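Local coordinates for protein cytochrome C (Marichromatium purpuratum 984, PDB 5LO9) that probably carries electrons through its four c-type hemes while oxidising thiosulfate to tetrathionate, a reaction that its enzyme family can also run in reverse, at residues 28-42 / 83-95. Sequence-based numbering, arbitrary orientation.
With HEC (heme c), chain C; EDO (1,2-ethanediol), chain U.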
ATOM      1  N   ASP A  28      36.773  42.320   7.124  1.00 63.26           N
ATOM      2  CA  ASP A  28      35.523  41.687   7.518  1.00 56.34           C
ATOM      3  C   ASP A  28      35.690  40.250   8.027  1.00 55.06           C
ATOM      4  O   ASP A  28      34.700  39.665   8.470  1.00 68.01           O
ATOM      5  CB  ASP A  28      34.513  41.766   6.344  1.00 52.57           C
ATOM      6  CG  ASP A  28      34.993  41.081   5.082  1.00 69.51           C
ATOM      7  OD1 ASP A  28      36.154  40.625   5.082  1.00 74.58           O
ATOM      8  OD2 ASP A  28      34.218  41.031   4.082  1.00 67.72           O
ATOM      9  N   GLY A  29      36.906  39.703   8.079  1.00 55.06           N
ATOM     10  CA  GLY A  29      37.121  38.307   8.441  1.00 54.01           C
ATOM     11  C   GLY A  29      36.693  37.315   7.375  1.00 57.57           C
ATOM     12  O   GLY A  29      36.608  36.109   7.646  1.00 54.53           O
ATOM     13  N   GLY A  30      36.433  37.794   6.163  1.00 49.61           N
ATOM     14  CA  GLY A  30      35.872  37.029   5.077  1.00 57.65           C
ATOM     15  C   GLY A  30      36.803  36.171   4.252  1.00 56.01           C
ATOM     16  O   GLY A  30      36.309  35.496   3.344  1.00 53.18           O
ATOM     17  N   GLY A  31      38.116  36.172   4.496  1.00 55.95           N
ATOM     18  CA  GLY A  31      39.032  35.362   3.706  1.00 50.63           C
ATOM     19  C   GLY A  31      39.503  36.038   2.430  1.00 47.13           C
ATOM     20  O   GLY A  31      39.092  37.145   2.076  1.00 52.27           O
ATOM     21  N   ASP A  32      40.399  35.352   1.717  1.00 50.79           N
ATOM     22  CA  ASP A  32      40.906  35.895   0.458  1.00 58.26           C
ATOM     23  C   ASP A  32      41.165  34.755  -0.517  1.00 53.82           C
ATOM     24  O   ASP A  32      41.930  33.836  -0.216  1.00 51.02           O
ATOM     25  CB  ASP A  32      42.181  36.714   0.680  1.00 55.66           C
ATOM     26  CG  ASP A  32      42.588  37.512  -0.554  1.00 63.50           C
ATOM     27  OD1 ASP A  32      43.411  37.015  -1.345  1.00 69.21           O
ATOM     28  OD2 ASP A  32      42.058  38.630  -0.748  1.00 72.76           O
ATOM     29  N   GLU A  33      40.556  34.837  -1.700  1.00 57.70           N
ATOM     30  CA  GLU A  33      40.711  33.782  -2.691  1.00 52.27           C
ATOM     31  C   GLU A  33      42.153  33.643  -3.144  1.00 53.03           C
ATOM     32  O   GLU A  33      42.680  32.529  -3.208  1.00 52.80           O
ATOM     33  CB  GLU A  33      39.824  34.071  -3.887  1.00 55.18           C
ATOM     34  CG  GLU A  33      38.434  33.584  -3.736  1.00 59.62           C
ATOM     35  CD  GLU A  33      38.347  32.075  -3.697  1.00 59.08           C
ATOM     36  OE1 GLU A  33      39.320  31.375  -4.130  1.00 55.77           O
ATOM     37  OE2 GLU A  33      37.279  31.620  -3.228  1.00 48.23           O
ATOM     38  N   ALA A  34      42.800  34.759  -3.504  1.00 53.63           N
ATOM     39  CA  ALA A  34      44.150  34.695  -4.085  1.00 55.11           C
ATOM     40  C   ALA A  34      45.177  34.071  -3.139  1.00 60.41           C
ATOM     41  O   ALA A  34      46.047  33.310  -3.582  1.00 56.21           O
ATOM     42  CB  ALA A  34      44.614  36.083  -4.493  1.00 54.64           C
ATOM     43  N   LEU A  35      45.133  34.436  -1.848  1.00 57.85           N
ATOM     44  CA  LEU A  35      46.031  33.881  -0.841  1.00 52.73           C
ATOM     45  C   LEU A  35      45.563  32.528  -0.323  1.00 53.91           C
ATOM     46  O   LEU A  35      46.343  31.825   0.332  1.00 52.90           O
ATOM     47  CB  LEU A  35      46.134  34.829   0.352  1.00 54.58           C
ATOM     48  CG  LEU A  35      46.554  36.267   0.033  1.00 59.97           C
ATOM     49  CD1 LEU A  35      46.142  37.227   1.118  1.00 66.30           C
ATOM     50  CD2 LEU A  35      48.058  36.307  -0.117  1.00 55.86           C
ATOM     51  N   GLY A  36      44.302  32.164  -0.551  1.00 47.65           N
ATOM     52  CA  GLY A  36      43.799  30.978   0.103  1.00 49.33           C
ATOM     53  C   GLY A  36      43.672  31.170   1.595  1.00 50.31           C
ATOM     54  O   GLY A  36      43.787  30.201   2.361  1.00 48.13           O
ATOM     55  N   ALA A  37      43.433  32.406   2.026  1.00 46.49           N
ATOM     56  CA  ALA A  37      43.249  32.710   3.432  1.00 46.20           C
ATOM     57  C   ALA A  37      41.803  32.441   3.815  1.00 52.12           C
ATOM     58  O   ALA A  37      40.875  32.885   3.128  1.00 47.98           O
ATOM     59  CB  ALA A  37      43.601  34.168   3.692  1.00 46.58           C
ATOM     60  N   ALA A  38      41.621  31.725   4.920  1.00 42.89           N
ATOM     61  CA  ALA A  38      40.315  31.239   5.307  1.00 44.97           C
ATOM     62  C   ALA A  38      39.417  32.383   5.728  1.00 45.49           C
ATOM     63  O   ALA A  38      39.866  33.490   6.042  1.00 47.30           O
ATOM     64  CB  ALA A  38      40.415  30.252   6.471  1.00 43.17           C
ATOM     65  N   ARG A  39      38.123  32.103   5.679  1.00 39.98           N
ATOM     66  CA  ARG A  39      37.156  32.859   6.457  1.00 42.75           C
ATOM     67  C   ARG A  39      37.365  32.574   7.930  1.00 48.39           C
ATOM     68  O   ARG A  39      37.348  31.409   8.357  1.00 46.11           O
ATOM     69  CB  ARG A  39      35.729  32.468   6.061  1.00 45.34           C
ATOM     70  CG  ARG A  39      34.668  33.009   6.980  1.00 52.16           C
ATOM     71  CD  ARG A  39      33.313  32.348   6.777  1.00 54.84           C
ATOM     72  NE  ARG A  39      32.483  32.510   7.978  1.00 48.46           N
ATOM     73  CZ  ARG A  39      31.396  31.788   8.246  1.00 47.97           C
ATOM     74  NH1 ARG A  39      30.995  30.859   7.393  1.00 37.41           N
ATOM     75  NH2 ARG A  39      30.725  31.981   9.385  1.00 50.32           N
ATOM     76  N   LEU A  40      37.468  33.635   8.726  1.00 46.85           N
ATOM     77  CA  LEU A  40      37.494  33.469  10.171  1.00 51.67           C
ATOM     78  C   LEU A  40      36.241  34.014  10.863  1.00 47.25           C
ATOM     79  O   LEU A  40      35.950  33.610  11.992  1.00 43.69           O
ATOM     80  CB  LEU A  40      38.752  34.140  10.743  1.00 46.22           C
ATOM     81  CG  LEU A  40      40.078  33.736  10.092  1.00 51.83           C
ATOM     82  CD1 LEU A  40      41.196  34.560  10.677  1.00 52.37           C
ATOM     83  CD2 LEU A  40      40.407  32.247  10.284  1.00 53.93           C
ATOM     84  N   ALA A  41      35.482  34.881  10.198  1.00 52.31           N
ATOM     85  CA  ALA A  41      34.388  35.619  10.832  1.00 55.39           C
ATOM     86  C   ALA A  41      33.213  34.706  11.183  1.00 52.66           C
ATOM     87  O   ALA A  41      32.602  34.087  10.303  1.00 52.30           O
ATOM     88  CB  ALA A  41      33.916  36.727   9.899  1.00 57.53           C
ATOM     89  N   GLY A  42      32.872  34.658  12.468  1.00 53.08           N
ATOM     90  CA  GLY A  42      31.773  33.855  12.936  1.00 50.69           C
ATOM     91  C   GLY A  42      32.095  32.419  13.258  1.00 50.00           C
ATOM     92  O   GLY A  42      31.200  31.697  13.729  1.00 47.33           O
ATOM     93  N   TYR A  83      37.650  37.370  19.255  1.00 48.97           N
ATOM     94  CA  TYR A  83      37.337  38.485  18.363  1.00 57.04           C
ATOM     95  C   TYR A  83      36.678  37.999  17.077  1.00 50.39           C
ATOM     96  O   TYR A  83      35.610  38.489  16.695  1.00 60.48           O
ATOM     97  CB  TYR A  83      38.598  39.288  18.037  1.00 52.56           C
ATOM     98  CG  TYR A  83      38.401  40.285  16.926  1.00 47.47           C
ATOM     99  CD1 TYR A  83      37.888  41.533  17.175  1.00 55.88           C
ATOM    100  CD2 TYR A  83      38.724  39.970  15.623  1.00 52.65           C
ATOM    101  CE1 TYR A  83      37.693  42.456  16.142  1.00 57.60           C
ATOM    102  CE2 TYR A  83      38.544  40.894  14.582  1.00 56.73           C
ATOM    103  CZ  TYR A  83      38.023  42.136  14.850  1.00 54.05           C
ATOM    104  OH  TYR A  83      37.845  43.060  13.821  1.00 58.72           O
ATOM    105  N   TYR A  84      37.276  37.010  16.409  1.00 47.10           N
ATOM    106  CA  TYR A  84      36.736  36.563  15.126  1.00 52.07           C
ATOM    107  C   TYR A  84      35.422  35.819  15.318  1.00 50.31           C
ATOM    108  O   TYR A  84      34.576  35.821  14.419  1.00 53.26           O
ATOM    109  CB  TYR A  84      37.766  35.694  14.374  1.00 50.36           C
ATOM    110  CG  TYR A  84      38.776  36.533  13.623  1.00 44.25           C
ATOM    111  CD1 TYR A  84      38.363  37.338  12.584  1.00 49.06           C
ATOM    112  CD2 TYR A  84      40.119  36.557  13.971  1.00 42.27           C
ATOM    113  CE1 TYR A  84      39.243  38.145  11.900  1.00 49.36           C
ATOM    114  CE2 TYR A  84      41.028  37.356  13.272  1.00 45.48           C
ATOM    115  CZ  TYR A  84      40.569  38.153  12.244  1.00 49.72           C
ATOM    116  OH  TYR A  84      41.387  38.984  11.518  1.00 52.80           O
ATOM    117  N   GLY A  85      35.234  35.211  16.489  1.00 44.72           N
ATOM    118  CA  GLY A  85      34.003  34.506  16.780  1.00 50.88           C
ATOM    119  C   GLY A  85      32.840  35.426  17.048  1.00 58.70           C
ATOM    120  O   GLY A  85      31.679  35.040  16.848  1.00 68.05           O
ATOM    121  N   ALA A  86      33.127  36.647  17.496  1.00 55.45           N
ATOM    122  CA  ALA A  86      32.082  37.635  17.721  1.00 53.08           C
ATOM    123  C   ALA A  86      31.669  38.381  16.467  1.00 54.01           C
ATOM    124  O   ALA A  86      30.608  39.000  16.466  1.00 56.57           O
ATOM    125  CB  ALA A  86      32.538  38.662  18.746  1.00 54.18           C
ATOM    126  N   LEU A  87      32.458  38.334  15.402  1.00 56.76           N
ATOM    127  CA  LEU A  87      32.090  39.052  14.196  1.00 56.57           C
ATOM    128  C   LEU A  87      30.850  38.466  13.521  1.00 58.91           C
ATOM    129  O   LEU A  87      30.482  37.294  13.672  1.00 56.40           O
ATOM    130  CB  LEU A  87      33.231  39.041  13.188  1.00 54.87           C
ATOM    131  CG  LEU A  87      34.467  39.819  13.624  1.00 55.15           C
ATOM    132  CD1 LEU A  87      35.377  39.977  12.420  1.00 56.27           C
ATOM    133  CD2 LEU A  87      34.175  41.148  14.254  1.00 59.24           C
ATOM    134  N   ALA A  88      30.185  39.321  12.774  1.00 61.89           N
ATOM    135  CA  ALA A  88      29.144  38.818  11.919  1.00 55.04           C
ATOM    136  C   ALA A  88      29.790  37.955  10.864  1.00 52.97           C
ATOM    137  O   ALA A  88      30.867  38.299  10.368  1.00 59.79           O
ATOM    138  CB  ALA A  88      28.381  39.934  11.230  1.00 56.75           C
ATOM    139  N   PRO A  89      29.168  36.849  10.502  1.00 48.88           N
ATOM    140  CA  PRO A  89      29.690  36.048   9.399  1.00 53.15           C
ATOM    141  C   PRO A  89      29.931  36.919   8.175  1.00 51.51           C
ATOM    142  O   PRO A  89      29.251  37.921   7.952  1.00 60.18           O
ATOM    143  CB  PRO A  89      28.595  35.000   9.164  1.00 51.99           C
ATOM    144  CG  PRO A  89      27.897  34.902  10.416  1.00 45.48           C
ATOM    145  CD  PRO A  89      27.949  36.272  11.060  1.00 49.70           C
ATOM    146  N   ALA A  90      30.942  36.544   7.409  1.00 54.46           N
ATOM    147  CA  ALA A  90      31.291  37.252   6.193  1.00 55.29           C
ATOM    148  C   ALA A  90      32.074  36.311   5.287  1.00 52.98           C
ATOM    149  O   ALA A  90      32.712  35.362   5.741  1.00 51.60           O
ATOM    150  CB  ALA A  90      32.108  38.501   6.520  1.00 62.88           C
ATOM    151  N   SER A  91      32.061  36.619   4.003  1.00 56.92           N
ATOM    152  CA  SER A  91      32.780  35.809   3.044  1.00 52.75           C
ATOM    153  C   SER A  91      33.233  36.685   1.901  1.00 51.66           C
ATOM    154  O   SER A  91      32.465  37.502   1.392  1.00 56.91           O
ATOM    155  CB  SER A  91      31.921  34.684   2.487  1.00 49.41           C
ATOM    156  OG  SER A  91      32.528  34.156   1.308  1.00 50.60           O
ATOM    157  N   ASN A  92      34.476  36.502   1.505  1.00 50.62           N
ATOM    158  CA  ASN A  92      35.008  37.137   0.316  1.00 50.20           C
ATOM    159  C   ASN A  92      35.334  36.068  -0.712  1.00 44.93           C
ATOM    160  O   ASN A  92      36.304  36.157  -1.466  1.00 54.57           O
ATOM    161  CB  ASN A  92      36.198  38.012   0.671  1.00 51.67           C
ATOM    162  CG  ASN A  92      35.812  39.129   1.610  1.00 67.62           C
ATOM    163  OD1 ASN A  92      34.820  39.850   1.385  1.00 72.37           O
ATOM    164  ND2 ASN A  92      36.553  39.245   2.712  1.00 62.92           N
ATOM    165  N   ALA A  93      34.486  35.047  -0.750  1.00 46.02           N
ATOM    166  CA  ALA A  93      34.654  33.941  -1.669  1.00 50.06           C
ATOM    167  C   ALA A  93      34.305  34.332  -3.098  1.00 53.48           C
ATOM    168  O   ALA A  93      33.451  35.183  -3.359  1.00 57.34           O
ATOM    169  CB  ALA A  93      33.775  32.783  -1.241  1.00 46.70           C
ATOM    170  N   ARG A  94      34.979  33.681  -4.026  1.00 52.00           N
ATOM    171  CA  ARG A  94      34.657  33.815  -5.438  1.00 62.08           C
ATOM    172  C   ARG A  94      35.111  32.531  -6.122  1.00 57.32           C
ATOM    173  O   ARG A  94      36.315  32.302  -6.280  1.00 68.36           O
ATOM    174  CB  ARG A  94      35.330  35.051  -6.041  1.00 59.49           C
ATOM    175  CG  ARG A  94      35.001  35.297  -7.539  1.00 84.89           C
ATOM    176  CD  ARG A  94      35.751  36.523  -8.073  1.00113.60           C
ATOM    177  NE  ARG A  94      35.476  36.808  -9.483  1.00114.06           N
ATOM    178  CZ  ARG A  94      35.947  37.870 -10.138  1.00118.92           C
ATOM    179  NH1 ARG A  94      36.738  38.753  -9.527  1.00114.58           N
ATOM    180  NH2 ARG A  94      35.636  38.044 -11.415  1.00118.97           N
ATOM    181  N   ALA A  95      34.149  31.704  -6.535  1.00 48.03           N
ATOM    182  CA  ALA A  95      34.460  30.419  -7.119  1.00 47.76           C
ATOM    183  C   ALA A  95      34.784  30.590  -8.603  1.00 64.69           C
ATOM    184  O   ALA A  95      34.311  31.534  -9.246  1.00 57.42           O
ATOM    185  CB  ALA A  95      33.287  29.458  -6.968  1.00 52.95           C
TER
HETATM  186 FE   HEC C1001      45.742  33.097   9.063  1.00 56.58          FE
HETATM  187  CHA HEC C1001      44.476  30.000   8.070  1.00 36.11           C
HETATM  188  CHB HEC C1001      44.121  32.764  12.185  1.00 41.77           C
HETATM  189  CHC HEC C1001      47.306  36.030  10.195  1.00 46.95           C
HETATM  190  CHD HEC C1001      47.162  33.569   5.871  1.00 44.06           C
HETATM  191  NA  HEC C1001      44.518  31.660   9.974  1.00 43.57           N
HETATM  192  C1A HEC C1001      44.125  30.498   9.411  1.00 42.49           C
HETATM  193  C2A HEC C1001      43.269  29.668  10.308  1.00 42.36           C
HETATM  194  C3A HEC C1001      43.185  30.493  11.513  1.00 36.47           C
HETATM  195  C4A HEC C1001      43.979  31.700  11.197  1.00 38.03           C
HETATM  196  CMA HEC C1001      42.439  30.141  12.750  1.00 43.78           C
HETATM  197  CAA HEC C1001      42.619  28.317  10.079  1.00 36.13           C
HETATM  198  CBA HEC C1001      41.217  28.602   9.575  1.00 39.73           C
HETATM  199  CGA HEC C1001      40.258  27.429   9.559  1.00 36.79           C
HETATM  200  O1A HEC C1001      39.182  27.581   8.933  1.00 35.39           O
HETATM  201  O2A HEC C1001      40.526  26.362  10.151  1.00 39.82           O
HETATM  202  NB  HEC C1001      45.703  34.190  10.838  1.00 45.64           N
HETATM  203  C1B HEC C1001      44.997  33.902  11.935  1.00 43.68           C
HETATM  204  C2B HEC C1001      45.196  34.878  13.014  1.00 39.02           C
HETATM  205  C3B HEC C1001      46.137  35.844  12.441  1.00 43.56           C
HETATM  206  C4B HEC C1001      46.393  35.316  11.092  1.00 43.41           C
HETATM  207  CMB HEC C1001      44.546  34.866  14.350  1.00 46.08           C
HETATM  208  CAB HEC C1001      46.725  37.050  13.101  1.00 53.47           C
HETATM  209  CBB HEC C1001      47.456  36.595  14.355  1.00 44.94           C
HETATM  210  NC  HEC C1001      46.987  34.525   8.189  1.00 45.60           N
HETATM  211  C1C HEC C1001      47.513  35.594   8.799  1.00 45.63           C
HETATM  212  C2C HEC C1001      48.346  36.408   7.892  1.00 45.00           C
HETATM  213  C3C HEC C1001      48.289  35.699   6.620  1.00 47.80           C
HETATM  214  C4C HEC C1001      47.412  34.553   6.924  1.00 47.61           C
HETATM  215  CMC HEC C1001      49.055  37.669   8.234  1.00 45.27           C
HETATM  216  CAC HEC C1001      48.935  36.018   5.304  1.00 47.77           C
HETATM  217  CBC HEC C1001      50.402  36.245   5.457  1.00 48.70           C
HETATM  218  ND  HEC C1001      45.817  31.989   7.302  1.00 43.27           N
HETATM  219  C1D HEC C1001      46.426  32.344   6.167  1.00 45.25           C
HETATM  220  C2D HEC C1001      46.289  31.342   5.102  1.00 45.86           C
HETATM  221  C3D HEC C1001      45.503  30.287   5.720  1.00 39.17           C
HETATM  222  C4D HEC C1001      45.273  30.783   7.102  1.00 39.15           C
HETATM  223  CMD HEC C1001      46.839  31.389   3.716  1.00 49.29           C
HETATM  224  CAD HEC C1001      45.136  28.983   5.074  1.00 43.12           C
HETATM  225  CBD HEC C1001      46.118  27.988   5.693  1.00 39.09           C
HETATM  226  CGD HEC C1001      45.937  26.603   5.147  1.00 43.27           C
HETATM  227  O1D HEC C1001      46.217  25.603   5.870  1.00 52.05           O
HETATM  228  O2D HEC C1001      45.536  26.538   3.973  1.00 40.57           O
HETATM  229  C1  EDO U1019      38.870  37.991  -3.623  1.00 84.66           C
HETATM  230  O1  EDO U1019      38.571  37.374  -2.355  1.00 74.57           O
HETATM  231  C2  EDO U1019      40.388  37.960  -3.844  1.00 70.85           C
HETATM  232  O2  EDO U1019      40.622  37.879  -5.252  1.00 89.09           O
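L40 and Y84 meet where a c-type cytochrome domain packs its heme-contacting loop against its last helix, a worked example of such packing. The leucine lies over one face of the tyrosine ring, CD1 standing 3.9 Å from the ring centroid in a CH-pi contact, while Y83 covers the opposite face. With CG beside the backbone N (chi1 -52°), L40 sends its other methyl, CD2, to 3.5 Å from C3A of the heme, so a single side chain bridges ring and porphyrin. This is the tight end: L48 of helix 45-57 touches both residues, and the Y84 carbonyl O of helix 74-86 receives G42 N at 2.8 Å. A41 CB packs against L87 and A90, and R39, its chain extended, passes A90 O and grips A41 O side-on through NE and NH2, which fixes the turn of the guanidinium.

The other end is polar and more open. D28 and N92 approach from opposite directions with carboxylate and amide 22° from coplanar; N92 ND2 meets the syn lone pair of D28 OD1 at 2.8 Å. The same oxygen takes G30 N from above the carboxylate plane, closing an Asx turn, and N92 N bonds to G30 O. With an alanine at D28, the N92 amide would probably lose its main partner, and G30 N the acceptor that closes the turn. Farther out, E33 OE2 accepts R94 N at 3.2 Å and also Y144 N, tying the edge to the second heme domain, while an ethanediol, probably from the crystallisation liquor, bridges E33 N and N92 O.

Together the two segments pack the loop after the CXXCH motif against the chain leaving helix 74-86, the last helix of this N-terminal heme domain, as in the class I cytochrome c fold.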